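Side-chain contact in cytochrome b5 reductase 4 (Homo sapiens, PDB 3LF5), which probably carries electrons through the heme of its cytochrome b5 domain, as part of a fused NADH-dependent cytochrome b5 oxidoreductase: residues 20-25 against 31-36. Numbering follows the deposited sequence.
With HEM (protoporphyrin IX containing Fe), chain C.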
loop_
_atom_site.group_PDB
_atom_site.type_symbol
_atom_site.label_atom_id
_atom_site.label_comp_id
_atom_site.label_asym_id
_atom_site.label_seq_id
_atom_site.Cartn_x
_atom_site.Cartn_y
_atom_site.Cartn_z
ATOM N N ASP A 20 4.285 -11.935 -8.415
ATOM C CA ASP A 20 5.272 -12.106 -9.469
ATOM C C ASP A 20 5.893 -10.802 -9.955
ATOM O O ASP A 20 6.789 -10.848 -10.811
ATOM C CB ASP A 20 4.677 -12.885 -10.665
ATOM C CG ASP A 20 3.639 -12.081 -11.479
ATOM O OD1 ASP A 20 3.362 -12.507 -12.624
ATOM O OD2 ASP A 20 3.059 -11.079 -11.001
ATOM N N ASP A 21 5.422 -9.664 -9.438
ATOM C CA ASP A 21 5.926 -8.357 -9.822
ATOM C C ASP A 21 5.674 -7.425 -8.647
ATOM O O ASP A 21 4.721 -6.640 -8.619
ATOM C CB ASP A 21 5.246 -7.857 -11.089
ATOM C CG ASP A 21 5.844 -6.568 -11.616
ATOM O OD1 ASP A 21 6.871 -6.103 -11.101
ATOM O OD2 ASP A 21 5.291 -6.056 -12.608
ATOM N N CYS A 22 6.543 -7.562 -7.648
ATOM C CA CYS A 22 6.354 -6.967 -6.346
ATOM C C CYS A 22 7.499 -6.044 -6.031
ATOM O O CYS A 22 8.627 -6.504 -5.839
ATOM C CB CYS A 22 6.316 -8.051 -5.260
ATOM S SG CYS A 22 5.890 -7.432 -3.623
ATOM N N TRP A 23 7.226 -4.742 -6.004
ATOM C CA TRP A 23 8.217 -3.772 -5.549
ATOM C C TRP A 23 7.830 -3.276 -4.161
ATOM O O TRP A 23 6.673 -3.025 -3.873
ATOM C CB TRP A 23 8.337 -2.564 -6.485
ATOM C CG TRP A 23 8.873 -2.841 -7.865
ATOM C CD1 TRP A 23 9.172 -4.029 -8.427
ATOM C CD2 TRP A 23 9.132 -1.847 -8.850
ATOM N NE1 TRP A 23 9.653 -3.845 -9.708
ATOM C CE2 TRP A 23 9.617 -2.503 -9.986
ATOM C CE3 TRP A 23 9.014 -0.457 -8.880
ATOM C CZ2 TRP A 23 9.954 -1.809 -11.161
ATOM C CZ3 TRP A 23 9.357 0.220 -10.027
ATOM C CH2 TRP A 23 9.816 -0.455 -11.155
ATOM N N ILE A 24 8.851 -3.068 -3.326
ATOM C CA ILE A 24 8.657 -2.480 -2.006
ATOM C C ILE A 24 9.704 -1.396 -1.804
ATOM O O ILE A 24 10.869 -1.569 -2.190
ATOM C CB ILE A 24 8.768 -3.537 -0.874
ATOM C CG1 ILE A 24 7.744 -4.646 -1.051
ATOM C CG2 ILE A 24 8.657 -2.940 0.504
ATOM C CD1 ILE A 24 7.890 -5.830 -0.053
ATOM N N CYS A 25 9.276 -0.296 -1.195
ATOM C CA CYS A 25 10.166 0.772 -0.802
ATOM C C CYS A 25 10.533 0.629 0.673
ATOM O O CYS A 25 9.642 0.481 1.501
ATOM C CB CYS A 25 9.469 2.108 -1.038
ATOM S SG CYS A 25 10.263 3.528 -0.303
ATOM N N TYR A 31 13.001 -1.919 -4.092
ATOM C CA TYR A 31 13.501 -3.235 -4.419
ATOM C C TYR A 31 12.439 -4.067 -5.090
ATOM O O TYR A 31 11.279 -4.039 -4.674
ATOM C CB TYR A 31 13.914 -3.960 -3.124
ATOM C CG TYR A 31 15.109 -3.294 -2.461
ATOM C CD1 TYR A 31 16.413 -3.542 -2.895
ATOM C CD2 TYR A 31 14.916 -2.403 -1.409
ATOM C CE1 TYR A 31 17.485 -2.893 -2.316
ATOM C CE2 TYR A 31 15.981 -1.767 -0.814
ATOM C CZ TYR A 31 17.256 -2.012 -1.260
ATOM O OH TYR A 31 18.300 -1.353 -0.657
ATOM N N ASN A 32 12.869 -4.811 -6.108
ATOM C CA ASN A 32 12.080 -5.849 -6.718
ATOM C C ASN A 32 12.199 -7.108 -5.883
ATOM O O ASN A 32 13.183 -7.838 -6.038
ATOM C CB ASN A 32 12.606 -6.150 -8.114
ATOM C CG ASN A 32 11.861 -7.301 -8.745
ATOM O OD1 ASN A 32 10.684 -7.543 -8.439
ATOM N ND2 ASN A 32 12.526 -8.021 -9.615
ATOM N N VAL A 33 11.255 -7.361 -4.984
ATOM C CA VAL A 33 11.356 -8.511 -4.087
ATOM C C VAL A 33 10.716 -9.774 -4.640
ATOM O O VAL A 33 10.703 -10.784 -3.965
ATOM C CB VAL A 33 10.827 -8.196 -2.667
ATOM C CG1 VAL A 33 11.664 -7.097 -1.999
ATOM C CG2 VAL A 33 9.321 -7.902 -2.693
ATOM N N SER A 34 10.211 -9.751 -5.871
ATOM C CA SER A 34 9.661 -10.990 -6.411
ATOM C C SER A 34 10.634 -12.171 -6.362
ATOM O O SER A 34 10.209 -13.250 -5.980
ATOM C CB SER A 34 9.075 -10.808 -7.804
ATOM O OG SER A 34 7.859 -10.108 -7.714
ATOM N N PRO A 35 11.940 -11.988 -6.657
ATOM C CA PRO A 35 12.841 -13.150 -6.529
ATOM C C PRO A 35 13.141 -13.580 -5.093
ATOM O O PRO A 35 13.558 -14.706 -4.850
ATOM C CB PRO A 35 14.135 -12.706 -7.227
ATOM C CG PRO A 35 13.941 -11.341 -7.643
ATOM C CD PRO A 35 12.588 -10.850 -7.321
ATOM N N TYR A 36 12.897 -12.688 -4.144
ATOM C CA TYR A 36 13.140 -12.960 -2.729
ATOM C C TYR A 36 11.936 -13.642 -2.066
ATOM O O TYR A 36 12.077 -14.220 -0.981
ATOM C CB TYR A 36 13.453 -11.644 -1.984
ATOM C CG TYR A 36 13.829 -11.828 -0.514
ATOM C CD1 TYR A 36 14.904 -12.631 -0.154
ATOM C CD2 TYR A 36 13.083 -11.245 0.493
ATOM C CE1 TYR A 36 15.213 -12.837 1.186
ATOM C CE2 TYR A 36 13.396 -11.444 1.786
ATOM C CZ TYR A 36 14.452 -12.244 2.151
ATOM O OH TYR A 36 14.740 -12.460 3.484
HETATM C CHA HEM C . 11.743 -12.606 9.343
HETATM C CHB HEM C . 7.788 -10.020 8.272
HETATM C CHC HEM C . 10.221 -7.616 4.912
HETATM C CHD HEM C . 14.101 -10.306 5.822
HETATM C C1A HEM C . 10.471 -12.105 9.329
HETATM C C2A HEM C . 9.398 -12.494 10.197
HETATM C C3A HEM C . 8.314 -11.803 9.902
HETATM C C4A HEM C . 8.660 -10.926 8.814
HETATM C CMA HEM C . 6.928 -11.859 10.584
HETATM C CAA HEM C . 9.532 -13.538 11.297
HETATM C CBA HEM C . 9.845 -12.700 12.524
HETATM C CGA HEM C . 9.679 -13.446 13.799
HETATM O O1A HEM C . 10.238 -12.883 14.767
HETATM O O2A HEM C . 9.036 -14.539 13.842
HETATM C C1B HEM C . 8.107 -9.093 7.319
HETATM C C2B HEM C . 7.225 -8.078 6.789
HETATM C C3B HEM C . 7.894 -7.411 5.857
HETATM C C4B HEM C . 9.230 -7.979 5.777
HETATM C CMB HEM C . 5.774 -7.848 7.239
HETATM C CAB HEM C . 7.349 -6.229 5.026
HETATM C CBB HEM C . 8.128 -5.186 4.714
HETATM C C1C HEM C . 11.452 -8.197 4.809
HETATM C C2C HEM C . 12.487 -7.915 3.840
HETATM C C3C HEM C . 13.533 -8.673 4.134
HETATM C C4C HEM C . 13.215 -9.453 5.267
HETATM C CMC HEM C . 12.406 -6.915 2.692
HETATM C CAC HEM C . 14.892 -8.805 3.447
HETATM C CBC HEM C . 15.506 -7.738 2.979
HETATM C C1D HEM C . 13.877 -11.067 6.923
HETATM C C2D HEM C . 14.913 -11.751 7.638
HETATM C C3D HEM C . 14.183 -12.489 8.740
HETATM C C4D HEM C . 12.783 -12.163 8.576
HETATM C CMD HEM C . 16.418 -11.727 7.322
HETATM C CAD HEM C . 14.845 -13.336 9.831
HETATM C CBD HEM C . 15.444 -12.415 10.908
HETATM C CGD HEM C . 16.083 -13.337 11.935
HETATM O O1D HEM C . 16.905 -14.201 11.551
HETATM O O2D HEM C . 15.733 -13.198 13.133
HETATM N NA HEM C . 9.978 -11.139 8.471
HETATM N NB HEM C . 9.325 -9.013 6.691
HETATM N NC HEM C . 11.941 -9.150 5.677
HETATM N ND HEM C . 12.654 -11.313 7.486
HETATM FE FE HEM C . 10.998 -10.138 7.065
HETATM O O HOH W 1 8.944 -7.364 -10.805
#
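Where the next backbone oxygen might be expected, the hydroxyl of S34, in the conformer described here, receives the N-H of C22 (N to OG 2.9 Å), so a side chain closes the open end of a beta hairpin in this cytochrome b5 fold. The bond is bent, 135° at the hydrogen, and the same OG is also hydrogen-bonded to the carbonyl of K19. With OG beside its own backbone N, S34 reaches the strand that begins at D21.

Deeper in, the pairing is regular: I24 and Y31 form an antiparallel hydrogen-bonded pair, exchanging two N-H...O=C bonds of 2.9 Å each. W23 and N32 make the adjoining non-hydrogen-bonded pair, and the CA of W23 lies 3.2 Å from O of Y31 in a C-H...O contact. In one of its two conformers, N32 brings its amide oxygen OD1 up near the plane of the W23 indole, at the CD1 edge (3.8 Å). A water donates to this oxygen, but its link to D21 OD1, which is hydrogen-bonded to ND1 of H16, is doubtful.

V33 continues the backbone bonding, its N-H meeting C22 O almost head-on (C=O...N angle 171°). Its CG2 touches both C22 SG and I24 CD1, each at 3.6 Å, and the I24 and V33 side chains both touch L47 of helix 44-48.

Beyond this junction the chain turns toward the heme, where CE2 of Y36 meets the cofactor at CAC and C3C, CAC approaching the ring obliquely. Shortening this side chain to alanine is likely to leave that part of the porphyrin without its aromatic neighbour and open a gap beside L47 and P41. With CG swung opposite the backbone N (chi1 -176°), the phenol of Y36 reaches the cofactor, its OH ending 3.2 Å from the heme meso carbon CHD.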